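Local coordinates for protein prophenoloxidase b (Marsupenaeus japonicus, PDB 3WKY) that probably oxidises monophenols and o-diphenols at a type 3 dicopper centre once activated, being the hemolymph-borne prophenoloxidase of a crustacean, at residues F15-E20 with G460-L465; L134-P139 with K453-S458; T164-E169 with I471-K476. All blocks are in the same frame, centred on the assembly; numbering follows the deposited sequence. Where two conformers were deposited one is given.

Overall arrangement
Strands 445-456 and 472-481 and the loop between them supply one side of all three contacts, yet each joint uses a different chemistry. Contact 2 is the most buried: a short helical turn packs on Phe455 without any direct hydrogen bond. Contact 3, its neighbour in the same sheet, is a regular strand pair, apolar toward helix 145-160 and more polar on its other face, where sugars lie close by. Contact 1, partly buried, joins an N-terminal loop to the connecting loop through direct packing and bridging waters, without a direct hydrogen bond between the two segments. Phe463 of contact 1 touches both Ser457 of contact 2 and Val473 of contact 3, and Ser457 OG is probably hydrogen-bonded to Val473 O.

Contact 1 of 3, residues F15-E20 with G460-L465; sequences FYLPYE and GIDFRL. With EDO (1,2-ethanediol), chain L.
Two loops meet with Leu17 and Gly460 at the point of nearest backbone approach, where the type I beta turn Leu17 to Glu20 comes up against the carbonyl of Gly460. No hydrogen bond passes directly between the two segments. Pro18 CD rests 3.5 Å from Gly460 O, and a water bridges the two loops, accepting from Tyr19 N and donating to the same Gly460 O at 2.6 Å. Leu17 lays its CD2 branch along the backbone of Ile461 and Asp462, 3.9 Å from Asp462 N. Glu20, its chain bent at chi2 (-65°), comes across Asp462 at about a right angle, so that OE2 lies 3.7 Å from Asp462 CB and not against the other carboxylate. The two acids stay 4.6 Å apart, measured from Glu20 OE2 to Asp462 OD2, and two waters donate to Glu20 OE2; one of these accepts from Asp462 N. The negative charge of Asp462 is probably offset by Arg464, whose NH1 forms a salt bridge with Asp462 OD2 at 2.6 Å. With CG anti to the backbone N (chi1 -167°), Asp462 also turns OD1 to the amide of Arg464, which meets it from above the carboxylate plane in an Asx turn. A 1,2-ethanediol, probably from crystallisation, takes a nearly straight bond from Phe463 N. Helix 22-29 covers Leu17 through Leu25 and Asp462 through Thr24, Pro18 leans on Leu113 of helix 109-122, and Phe463, in the loop linking strands 445-456 and 472-481, packs against helix 145-160.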
loop_
_atom_site.group_PDB
_atom_site.type_symbol
_atom_site.label_atom_id
_atom_site.label_comp_id
_atom_site.label_asym_id
_atom_site.label_seq_id
_atom_site.Cartn_x
_atom_site.Cartn_y
_atom_site.Cartn_z
ATOM N N PHE A 15 -17.229 -51.300 6.112
ATOM C CA PHE A 15 -16.647 -50.131 5.451
ATOM C C PHE A 15 -17.431 -49.770 4.196
ATOM O O PHE A 15 -17.308 -48.656 3.678
ATOM C CB PHE A 15 -15.199 -50.425 5.030
ATOM C CG PHE A 15 -14.218 -50.539 6.178
ATOM C CD1 PHE A 15 -14.043 -51.745 6.854
ATOM C CD2 PHE A 15 -13.423 -49.453 6.541
ATOM C CE1 PHE A 15 -13.124 -51.854 7.893
ATOM C CE2 PHE A 15 -12.496 -49.555 7.580
ATOM C CZ PHE A 15 -12.347 -50.756 8.260
ATOM N N TYR A 16 -18.225 -50.716 3.695
ATOM C CA TYR A 16 -18.858 -50.562 2.380
ATOM C C TYR A 16 -20.107 -49.673 2.361
ATOM O O TYR A 16 -20.766 -49.489 3.382
ATOM C CB TYR A 16 -19.178 -51.931 1.776
ATOM C CG TYR A 16 -17.945 -52.717 1.407
ATOM C CD1 TYR A 16 -16.697 -52.107 1.384
ATOM C CD2 TYR A 16 -18.024 -54.062 1.079
ATOM C CE1 TYR A 16 -15.558 -52.814 1.052
ATOM C CE2 TYR A 16 -16.887 -54.779 0.740
ATOM C CZ TYR A 16 -15.656 -54.146 0.732
ATOM O OH TYR A 16 -14.516 -54.843 0.400
ATOM N N LEU A 17 -20.398 -49.128 1.177
ATOM C CA LEU A 17 -21.551 -48.254 0.946
ATOM C C LEU A 17 -21.813 -47.281 2.101
ATOM O O LEU A 17 -22.897 -47.287 2.680
ATOM C CB LEU A 17 -22.803 -49.104 0.676
ATOM C CG LEU A 17 -22.684 -50.153 -0.433
ATOM C CD1 LEU A 17 -24.009 -50.902 -0.612
ATOM C CD2 LEU A 17 -22.236 -49.541 -1.756
ATOM N N PRO A 18 -20.813 -46.445 2.448
ATOM C CA PRO A 18 -20.925 -45.631 3.665
ATOM C C PRO A 18 -22.009 -44.551 3.610
ATOM O O PRO A 18 -22.398 -44.047 4.665
ATOM C CB PRO A 18 -19.525 -44.999 3.797
ATOM C CG PRO A 18 -18.966 -45.011 2.413
ATOM C CD PRO A 18 -19.515 -46.255 1.766
ATOM N N TYR A 19 -22.485 -44.198 2.418
ATOM C CA TYR A 19 -23.541 -43.191 2.318
ATOM C C TYR A 19 -24.935 -43.814 2.295
ATOM O O TYR A 19 -25.936 -43.099 2.222
ATOM C CB TYR A 19 -23.362 -42.334 1.070
ATOM C CG TYR A 19 -22.078 -41.535 1.040
ATOM C CD1 TYR A 19 -21.957 -40.350 1.757
ATOM C CD2 TYR A 19 -20.994 -41.959 0.283
ATOM C CE1 TYR A 19 -20.782 -39.612 1.724
ATOM C CE2 TYR A 19 -19.821 -41.229 0.238
ATOM C CZ TYR A 19 -19.722 -40.056 0.960
ATOM O OH TYR A 19 -18.551 -39.331 0.909
ATOM N N GLU A 20 -25.006 -45.141 2.338
ATOM C CA GLU A 20 -26.304 -45.813 2.319
ATOM C C GLU A 20 -26.705 -46.223 3.725
ATOM O O GLU A 20 -25.870 -46.259 4.627
ATOM C CB GLU A 20 -26.284 -47.023 1.381
ATOM C CG GLU A 20 -25.876 -46.707 -0.060
ATOM C CD GLU A 20 -26.862 -45.797 -0.781
ATOM O OE1 GLU A 20 -28.029 -45.712 -0.347
ATOM O OE2 GLU A 20 -26.474 -45.171 -1.790
ATOM N N GLY A 460 -18.003 -48.675 -2.857
ATOM C CA GLY A 460 -18.142 -47.388 -2.198
ATOM C C GLY A 460 -19.416 -46.634 -2.545
ATOM O O GLY A 460 -20.005 -45.964 -1.690
ATOM N N ILE A 461 -19.818 -46.729 -3.809
ATOM C CA ILE A 461 -20.999 -46.046 -4.315
ATOM C C ILE A 461 -21.978 -47.064 -4.878
ATOM O O ILE A 461 -21.597 -47.927 -5.677
ATOM C CB ILE A 461 -20.629 -45.085 -5.453
ATOM C CG1 ILE A 461 -19.703 -43.973 -4.939
ATOM C CG2 ILE A 461 -21.881 -44.482 -6.071
ATOM C CD1 ILE A 461 -19.080 -43.146 -6.054
ATOM N N ASP A 462 -23.240 -46.947 -4.474
ATOM C CA ASP A 462 -24.297 -47.809 -4.985
ATOM C C ASP A 462 -24.848 -47.230 -6.280
ATOM O O ASP A 462 -25.622 -46.275 -6.253
ATOM C CB ASP A 462 -25.414 -47.931 -3.945
ATOM C CG ASP A 462 -26.393 -49.053 -4.261
ATOM O OD1 ASP A 462 -26.365 -49.580 -5.392
ATOM O OD2 ASP A 462 -27.198 -49.400 -3.372
ATOM N N PHE A 463 -24.464 -47.808 -7.411
ATOM C CA PHE A 463 -24.888 -47.286 -8.710
ATOM C C PHE A 463 -26.216 -47.870 -9.214
ATOM O O PHE A 463 -26.663 -47.528 -10.309
ATOM C CB PHE A 463 -23.802 -47.510 -9.761
ATOM C CG PHE A 463 -22.600 -46.610 -9.612
ATOM C CD1 PHE A 463 -22.599 -45.331 -10.153
ATOM C CD2 PHE A 463 -21.460 -47.055 -8.956
ATOM C CE1 PHE A 463 -21.486 -44.502 -10.035
ATOM C CE2 PHE A 463 -20.342 -46.233 -8.836
ATOM C CZ PHE A 463 -20.356 -44.958 -9.375
ATOM N N ARG A 464 -26.836 -48.744 -8.424
ATOM C CA ARG A 464 -28.127 -49.329 -8.796
ATOM C C ARG A 464 -29.241 -48.285 -8.839
ATOM O O ARG A 464 -29.311 -47.397 -7.987
ATOM C CB ARG A 464 -28.528 -50.433 -7.812
ATOM C CG ARG A 464 -27.663 -51.685 -7.866
ATOM C CD ARG A 464 -27.335 -52.171 -6.465
ATOM N NE ARG A 464 -28.432 -52.858 -5.794
ATOM C CZ ARG A 464 -28.746 -52.709 -4.508
ATOM N NH1 ARG A 464 -28.066 -51.874 -3.738
ATOM N NH2 ARG A 464 -29.756 -53.395 -3.991
ATOM N N LEU A 465 -30.113 -48.401 -9.835
ATOM C CA LEU A 465 -31.334 -47.606 -9.870
ATOM C C LEU A 465 -32.352 -48.239 -8.931
ATOM O O LEU A 465 -32.976 -47.560 -8.111
ATOM C CB LEU A 465 -31.883 -47.541 -11.290
ATOM C CG LEU A 465 -31.103 -46.596 -12.202
ATOM C CD1 LEU A 465 -31.516 -46.762 -13.656
ATOM C CD2 LEU A 465 -31.309 -45.157 -11.747
HETATM C C1 EDO L . -22.788 -50.716 -5.943
HETATM O O1 EDO L . -22.755 -50.537 -7.376
HETATM C C2 EDO L . -22.954 -52.174 -5.519
HETATM O O2 EDO L . -24.301 -52.592 -5.768
HETATM O O HOH W 1 -22.269 -45.374 -0.472
HETATM O O HOH W 2 -23.873 -44.780 -2.610
HETATM O O HOH W 3 -27.845 -44.819 -3.986
#

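Contact 2 of 3, residues L134-P139 with K453-S458; sequences LPTVLP and KTFNSS. With NAG (2-acetamido-2-deoxy-beta-D-glucopyranose), chain C; EDO (1,2-ethanediol), chain L.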
loop_
_atom_site.group_PDB
_atom_site.type_symbol
_atom_site.label_atom_id
_atom_site.label_comp_id
_atom_site.label_asym_id
_atom_site.label_seq_id
_atom_site.Cartn_x
_atom_site.Cartn_y
_atom_site.Cartn_z
ATOM N N LEU A 134 -8.741 -47.176 0.748
ATOM C CA LEU A 134 -9.661 -46.055 0.916
ATOM C C LEU A 134 -10.398 -45.615 -0.363
ATOM O O LEU A 134 -11.582 -45.283 -0.298
ATOM C CB LEU A 134 -8.955 -44.875 1.597
ATOM C CG LEU A 134 -9.842 -43.725 2.079
ATOM C CD1 LEU A 134 -10.891 -44.188 3.097
ATOM C CD2 LEU A 134 -8.944 -42.659 2.692
ATOM N N PRO A 135 -9.719 -45.611 -1.529
ATOM C CA PRO A 135 -10.489 -45.187 -2.706
ATOM C C PRO A 135 -11.644 -46.116 -3.086
ATOM O O PRO A 135 -12.562 -45.653 -3.754
ATOM C CB PRO A 135 -9.443 -45.162 -3.824
ATOM C CG PRO A 135 -8.153 -44.890 -3.113
ATOM C CD PRO A 135 -8.271 -45.657 -1.815
ATOM N N THR A 136 -11.606 -47.387 -2.686
ATOM C CA THR A 136 -12.723 -48.294 -2.977
ATOM C C THR A 136 -13.907 -48.048 -2.047
ATOM O O THR A 136 -15.016 -48.505 -2.312
ATOM C CB THR A 136 -12.305 -49.777 -2.859
ATOM O OG1 THR A 136 -12.069 -50.092 -1.480
ATOM C CG2 THR A 136 -11.054 -50.038 -3.675
ATOM N N VAL A 137 -13.654 -47.323 -0.957
ATOM C CA VAL A 137 -14.654 -47.021 0.064
ATOM C C VAL A 137 -15.219 -45.606 -0.113
ATOM O O VAL A 137 -16.425 -45.390 -0.007
ATOM C CB VAL A 137 -14.040 -47.148 1.480
ATOM C CG1 VAL A 137 -15.006 -46.665 2.549
ATOM C CG2 VAL A 137 -13.625 -48.584 1.750
ATOM N N LEU A 138 -14.337 -44.643 -0.384
ATOM C CA LEU A 138 -14.757 -43.252 -0.592
ATOM C C LEU A 138 -14.198 -42.725 -1.908
ATOM O O LEU A 138 -13.368 -41.817 -1.907
ATOM C CB LEU A 138 -14.269 -42.357 0.560
ATOM C CG LEU A 138 -14.913 -42.486 1.939
ATOM C CD1 LEU A 138 -14.222 -41.584 2.960
ATOM C CD2 LEU A 138 -16.403 -42.161 1.880
ATOM N N PRO A 139 -14.634 -43.298 -3.043
ATOM C CA PRO A 139 -14.061 -42.833 -4.309
ATOM C C PRO A 139 -14.288 -41.339 -4.573
ATOM O O PRO A 139 -13.486 -40.751 -5.307
ATOM C CB PRO A 139 -14.778 -43.692 -5.371
ATOM C CG PRO A 139 -15.946 -44.300 -4.671
ATOM C CD PRO A 139 -15.574 -44.421 -3.238
ATOM N N LYS A 453 -4.158 -47.530 -13.900
ATOM C CA LYS A 453 -4.624 -48.471 -12.887
ATOM C C LYS A 453 -6.139 -48.337 -12.792
ATOM O O LYS A 453 -6.687 -47.252 -13.007
ATOM C CB LYS A 453 -4.000 -48.193 -11.518
ATOM C CG LYS A 453 -2.488 -48.406 -11.432
ATOM C CD LYS A 453 -2.013 -48.201 -9.996
ATOM C CE LYS A 453 -0.495 -48.044 -9.903
ATOM N NZ LYS A 453 0.223 -49.262 -10.340
ATOM N N THR A 454 -6.805 -49.437 -12.455
ATOM C CA THR A 454 -8.266 -49.479 -12.425
ATOM C C THR A 454 -8.729 -50.085 -11.109
ATOM O O THR A 454 -8.110 -51.025 -10.614
ATOM C CB THR A 454 -8.800 -50.328 -13.597
ATOM O OG1 THR A 454 -8.322 -49.783 -14.833
ATOM C CG2 THR A 454 -10.317 -50.339 -13.615
ATOM N N PHE A 455 -9.796 -49.540 -10.527
ATOM C CA PHE A 455 -10.393 -50.161 -9.347
ATOM C C PHE A 455 -11.918 -50.205 -9.421
ATOM O O PHE A 455 -12.540 -49.469 -10.194
ATOM C CB PHE A 455 -9.934 -49.480 -8.051
ATOM C CG PHE A 455 -10.447 -48.079 -7.876
ATOM C CD1 PHE A 455 -9.773 -47.007 -8.442
ATOM C CD2 PHE A 455 -11.595 -47.830 -7.130
ATOM C CE1 PHE A 455 -10.239 -45.711 -8.282
ATOM C CE2 PHE A 455 -12.069 -46.534 -6.968
ATOM C CZ PHE A 455 -11.383 -45.474 -7.547
ATOM N N ASN A 456 -12.500 -51.080 -8.605
ATOM C CA ASN A 456 -13.947 -51.274 -8.530
ATOM C C ASN A 456 -14.552 -50.297 -7.512
ATOM O O ASN A 456 -14.343 -50.433 -6.304
ATOM C CB ASN A 456 -14.228 -52.736 -8.133
ATOM C CG ASN A 456 -15.710 -53.102 -8.159
ATOM O OD1 ASN A 456 -16.588 -52.233 -8.179
ATOM N ND2 ASN A 456 -15.991 -54.415 -8.153
ATOM N N SER A 457 -15.307 -49.315 -7.993
ATOM C CA SER A 457 -15.848 -48.288 -7.103
ATOM C C SER A 457 -17.177 -48.678 -6.469
ATOM O O SER A 457 -17.679 -47.974 -5.594
ATOM C CB SER A 457 -16.001 -46.953 -7.839
ATOM O OG SER A 457 -16.989 -47.019 -8.855
ATOM N N SER A 458 -17.730 -49.812 -6.888
ATOM C CA SER A 458 -19.064 -50.213 -6.442
ATOM C C SER A 458 -19.123 -50.673 -4.987
ATOM O O SER A 458 -20.198 -50.844 -4.425
ATOM C CB SER A 458 -19.647 -51.261 -7.389
ATOM O OG SER A 458 -19.978 -50.654 -8.625
HETATM C C1 NAG C . -17.307 -54.702 -7.606
HETATM C C2 NAG C . -17.533 -56.187 -7.908
HETATM C C3 NAG C . -18.854 -56.651 -7.324
HETATM C C4 NAG C . -18.932 -56.363 -5.829
HETATM C C5 NAG C . -18.404 -54.984 -5.417
HETATM C C6 NAG C . -17.827 -55.108 -4.009
HETATM C C7 NAG C . -16.634 -57.126 -9.996
HETATM C C8 NAG C . -16.749 -57.116 -11.492
HETATM N N2 NAG C . -17.559 -56.428 -9.338
HETATM O O3 NAG C . -18.990 -58.038 -7.558
HETATM O O4 NAG C . -20.282 -56.464 -5.427
HETATM O O5 NAG C . -17.350 -54.467 -6.214
HETATM O O6 NAG C . -18.687 -54.551 -3.045
HETATM O O7 NAG C . -15.727 -57.744 -9.441
HETATM C C1 EDO L . -22.788 -50.716 -5.943
HETATM O O1 EDO L . -22.755 -50.537 -7.376
HETATM C C2 EDO L . -22.954 -52.174 -5.519
HETATM O O2 EDO L . -24.301 -52.592 -5.768
#
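Apolar packing carries this contact, and Phe455 is its hub. Pro135 CB lies over one face of the ring, displaced toward the rim and 4.2 Å from Phe455 CZ, while Pro139 CB comes to the ring edge, also at 4.2 Å, from Phe455 CE2. Thr136 adds its methyl, CG2, which approaches Phe455 CD2 obliquely at 4.1 Å. The ring reaches this place because Phe455 CG stands between the backbone N and the carbonyl carbon (chi1 68°), which turns it toward the helical turn 134-137. Further along, the CG of Pro139 meets Ser457 CB, extending the proline's apolar cover past the end of the strand.

Carbonyl groups form a second set of approaches. The oxygen of Pro135 comes within 3.4 Å of Phe455 CE2, and Thr136 CB lies near Asn456 O.

Hydrogen bonds act within the two segments or with residues beside them, and none crosses directly. Leu134 O accepts from both Val137 N and Leu138 N, which holds the turn together. Thr136 OG1 is bonded to Pro133 O, whereas Thr136 O is bonded to Ser459 OG. On the strand side, Asn456 OD1 takes the amide of Ser458 at 3.0 Å in an Asx turn, with the donor tilted 26° from the carbonyl plane; Ser457 OG is bonded to Val473 O.

The covalent link is the N-glycan: Asn456 ND2 is joined to C1 of an N-acetylglucosamine at 1.5 Å. A proline-rich helical turn of the copper-containing region thus seats on an aromatic near the end of strand 445-456 in the Ig-like region, an interdomain joint of the hemocyanin-type architecture shared by arthropod prophenoloxidases.

Contact 3 of 3, residues T164-E169 with I471-K476; sequences TEVVVE and ITVHIK. With NAG (2-acetamido-2-deoxy-beta-D-glucopyranose), chain H; NAG (2-acetamido-2-deoxy-beta-D-glucopyranose), chain C; EDO (1,2-ethanediol), chain L.
Val166 and Val473 lie side by side, with Val166 CG1 3.5 Å from Val473 CG2, at the apolar centre of a parallel beta pairing between strand 165-169 and strand 472-476. Val168 and Ile475 continue this face, their CG1 atoms 4.1 Å apart, and the valines Val166 and Val168 pack on helix 145-160. Strand 165-169 is one of the two outermost strands of the mixed sheet within this chain; the pairing thus adds a strand of the copper-containing region to the sheet of the Ig-like region. In the backbone ladder Val166 and Val168 give their amides to Thr472 O and His474 O, and Thr472, His474 and Lys476 give theirs to Thr164 O, Val166 O and Val168 O. The bond from His474 N to Val166 O, at 2.8 Å, is nearly straight.

On the opposite face, Val167 CG2 leans on His474 CB at 3.7 Å. Farther along, Glu169 and Lys476 run side by side, but Glu169 OE1 and Lys476 NZ remain 4.4 Å apart, beyond a salt bridge. His474 CG, anti to the carbonyl carbon (chi1 -64°), carries the ring to the Glu165 side, where NE2 donates to Glu165 OE1 at 2.9 Å on its anti lone pair, the carboxylate and ring planes 61° apart. A leucine in place of His474 would probably leave Glu165 OE1 without this donor and its carboxylate freer to turn. Beside the imidazole, in the conformer given, the Asn456-linked sugar donates through N2 to Thr472 OG1 at 3.1 Å.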
loop_
_atom_site.group_PDB
_atom_site.type_symbol
_atom_site.label_atom_id
_atom_site.label_comp_id
_atom_site.label_asym_id
_atom_site.label_seq_id
_atom_site.Cartn_x
_atom_site.Cartn_y
_atom_site.Cartn_z
ATOM N N THR A 164 -23.556 -55.106 -17.436
ATOM C CA THR A 164 -23.301 -55.213 -16.002
ATOM C C THR A 164 -22.010 -54.524 -15.554
ATOM O O THR A 164 -21.759 -54.383 -14.355
ATOM C CB THR A 164 -23.269 -56.678 -15.546
ATOM O OG1 THR A 164 -22.240 -57.374 -16.259
ATOM C CG2 THR A 164 -24.605 -57.349 -15.816
ATOM N N GLU A 165 -21.189 -54.109 -16.513
ATOM C CA GLU A 165 -19.944 -53.417 -16.196
ATOM C C GLU A 165 -19.773 -52.158 -17.028
ATOM O O GLU A 165 -20.112 -52.128 -18.214
ATOM C CB GLU A 165 -18.735 -54.332 -16.411
ATOM C CG GLU A 165 -18.681 -55.536 -15.494
ATOM C CD GLU A 165 -17.406 -56.338 -15.668
ATOM O OE1 GLU A 165 -16.330 -55.843 -15.270
ATOM O OE2 GLU A 165 -17.482 -57.459 -16.210
ATOM N N VAL A 166 -19.249 -51.114 -16.399
ATOM C CA VAL A 166 -18.858 -49.917 -17.124
ATOM C C VAL A 166 -17.500 -49.454 -16.597
ATOM O O VAL A 166 -17.157 -49.702 -15.440
ATOM C CB VAL A 166 -19.921 -48.800 -17.003
ATOM C CG1 VAL A 166 -20.054 -48.340 -15.568
ATOM C CG2 VAL A 166 -19.577 -47.633 -17.899
ATOM N N VAL A 167 -16.713 -48.822 -17.458
ATOM C CA VAL A 167 -15.437 -48.255 -17.045
ATOM C C VAL A 167 -15.443 -46.785 -17.417
ATOM O O VAL A 167 -15.824 -46.425 -18.532
ATOM C CB VAL A 167 -14.253 -48.961 -17.728
ATOM C CG1 VAL A 167 -12.934 -48.337 -17.289
ATOM C CG2 VAL A 167 -14.259 -50.448 -17.409
ATOM N N VAL A 168 -15.060 -45.928 -16.477
ATOM C CA VAL A 168 -14.881 -44.517 -16.791
ATOM C C VAL A 168 -13.444 -44.113 -16.457
ATOM O O VAL A 168 -12.834 -44.688 -15.553
ATOM C CB VAL A 168 -15.917 -43.622 -16.061
ATOM C CG1 VAL A 168 -15.602 -43.506 -14.580
ATOM C CG2 VAL A 168 -15.981 -42.258 -16.704
ATOM N N GLU A 169 -12.896 -43.152 -17.200
ATOM C CA GLU A 169 -11.529 -42.701 -16.951
ATOM C C GLU A 169 -11.344 -41.194 -17.120
ATOM O O GLU A 169 -12.192 -40.519 -17.704
ATOM C CB GLU A 169 -10.538 -43.468 -17.824
ATOM C CG GLU A 169 -10.449 -43.011 -19.263
ATOM C CD GLU A 169 -9.300 -43.683 -19.998
ATOM O OE1 GLU A 169 -9.566 -44.417 -20.975
ATOM O OE2 GLU A 169 -8.131 -43.479 -19.595
ATOM N N ILE A 471 -24.849 -53.929 -11.452
ATOM C CA ILE A 471 -23.987 -52.946 -12.098
ATOM C C ILE A 471 -22.698 -52.716 -11.306
ATOM O O ILE A 471 -22.719 -52.595 -10.078
ATOM C CB ILE A 471 -24.742 -51.611 -12.336
ATOM C CG1 ILE A 471 -23.854 -50.601 -13.068
ATOM C CG2 ILE A 471 -25.251 -51.034 -11.026
ATOM C CD1 ILE A 471 -23.345 -51.087 -14.415
ATOM N N THR A 472 -21.578 -52.710 -12.021
ATOM C CA THR A 472 -20.270 -52.425 -11.435
ATOM C C THR A 472 -19.616 -51.294 -12.215
ATOM O O THR A 472 -19.570 -51.335 -13.447
ATOM C CB THR A 472 -19.343 -53.658 -11.487
ATOM O OG1 THR A 472 -19.844 -54.676 -10.612
ATOM C CG2 THR A 472 -17.919 -53.288 -11.059
ATOM N N VAL A 473 -19.109 -50.294 -11.502
ATOM C CA VAL A 473 -18.445 -49.180 -12.158
ATOM C C VAL A 473 -16.965 -49.233 -11.840
ATOM O O VAL A 473 -16.561 -49.117 -10.678
ATOM C CB VAL A 473 -19.029 -47.825 -11.721
ATOM C CG1 VAL A 473 -18.231 -46.684 -12.331
ATOM C CG2 VAL A 473 -20.493 -47.727 -12.134
ATOM N N HIS A 474 -16.164 -49.440 -12.877
ATOM C CA HIS A 474 -14.717 -49.429 -12.734
ATOM C C HIS A 474 -14.223 -48.022 -13.032
ATOM O O HIS A 474 -14.764 -47.341 -13.913
ATOM C CB HIS A 474 -14.075 -50.431 -13.695
ATOM C CG HIS A 474 -14.453 -51.854 -13.424
ATOM N ND1 HIS A 474 -13.947 -52.565 -12.356
ATOM C CD2 HIS A 474 -15.282 -52.700 -14.082
ATOM C CE1 HIS A 474 -14.453 -53.787 -12.364
ATOM N NE2 HIS A 474 -15.264 -53.894 -13.402
ATOM N N ILE A 475 -13.207 -47.581 -12.292
ATOM C CA ILE A 475 -12.630 -46.259 -12.519
ATOM C C ILE A 475 -11.152 -46.397 -12.840
ATOM O O ILE A 475 -10.389 -46.979 -12.064
ATOM C CB ILE A 475 -12.823 -45.330 -11.310
ATOM C CG1 ILE A 475 -14.317 -45.115 -11.050
ATOM C CG2 ILE A 475 -12.114 -43.988 -11.551
ATOM C CD1 ILE A 475 -14.627 -44.334 -9.784
ATOM N N LYS A 476 -10.760 -45.848 -13.984
ATOM C CA LYS A 476 -9.410 -46.011 -14.495
ATOM C C LYS A 476 -8.719 -44.659 -14.585
ATOM O O LYS A 476 -9.333 -43.665 -14.970
ATOM C CB LYS A 476 -9.464 -46.672 -15.870
ATOM C CG LYS A 476 -8.140 -46.698 -16.622
ATOM C CD LYS A 476 -8.285 -47.441 -17.945
ATOM C CE LYS A 476 -7.166 -47.071 -18.896
ATOM N NZ LYS A 476 -7.117 -47.988 -20.066
HETATM C C1 NAG H . -23.761 -59.569 -12.580
HETATM C C2 NAG H . -23.980 -61.064 -12.293
HETATM C C3 NAG H . -22.755 -61.974 -12.471
HETATM C C4 NAG H . -21.753 -61.451 -13.492
HETATM C C5 NAG H . -21.536 -59.972 -13.217
HETATM C C6 NAG H . -20.382 -59.371 -14.015
HETATM C C7 NAG H . -25.715 -61.466 -10.626
HETATM C C8 NAG H . -26.029 -61.685 -9.175
HETATM N N2 NAG H . -24.445 -61.200 -10.923
HETATM O O3 NAG H . -23.185 -63.258 -12.866
HETATM O O4 NAG H . -20.536 -62.158 -13.382
HETATM O O5 NAG H . -22.745 -59.324 -13.532
HETATM O O6 NAG H . -20.858 -58.803 -15.212
HETATM O O7 NAG H . -26.603 -61.531 -11.475
HETATM C C1 NAG C . -17.307 -54.702 -7.606
HETATM C C2 NAG C . -17.533 -56.187 -7.908
HETATM C C3 NAG C . -18.854 -56.651 -7.324
HETATM C C4 NAG C . -18.932 -56.363 -5.829
HETATM C C5 NAG C . -18.404 -54.984 -5.417
HETATM C C6 NAG C . -17.827 -55.108 -4.009
HETATM C C7 NAG C . -16.634 -57.126 -9.996
HETATM C C8 NAG C . -16.749 -57.116 -11.492
HETATM N N2 NAG C . -17.559 -56.428 -9.338
HETATM O O3 NAG C . -18.990 -58.038 -7.558
HETATM O O4 NAG C . -20.282 -56.464 -5.427
HETATM O O5 NAG C . -17.350 -54.467 -6.214
HETATM O O6 NAG C . -18.687 -54.551 -3.045
HETATM O O7 NAG C . -15.727 -57.744 -9.441
HETATM C C1 EDO L . -22.788 -50.716 -5.943
HETATM O O1 EDO L . -22.755 -50.537 -7.376
HETATM C C2 EDO L . -22.954 -52.174 -5.519
HETATM O O2 EDO L . -24.301 -52.592 -5.768
#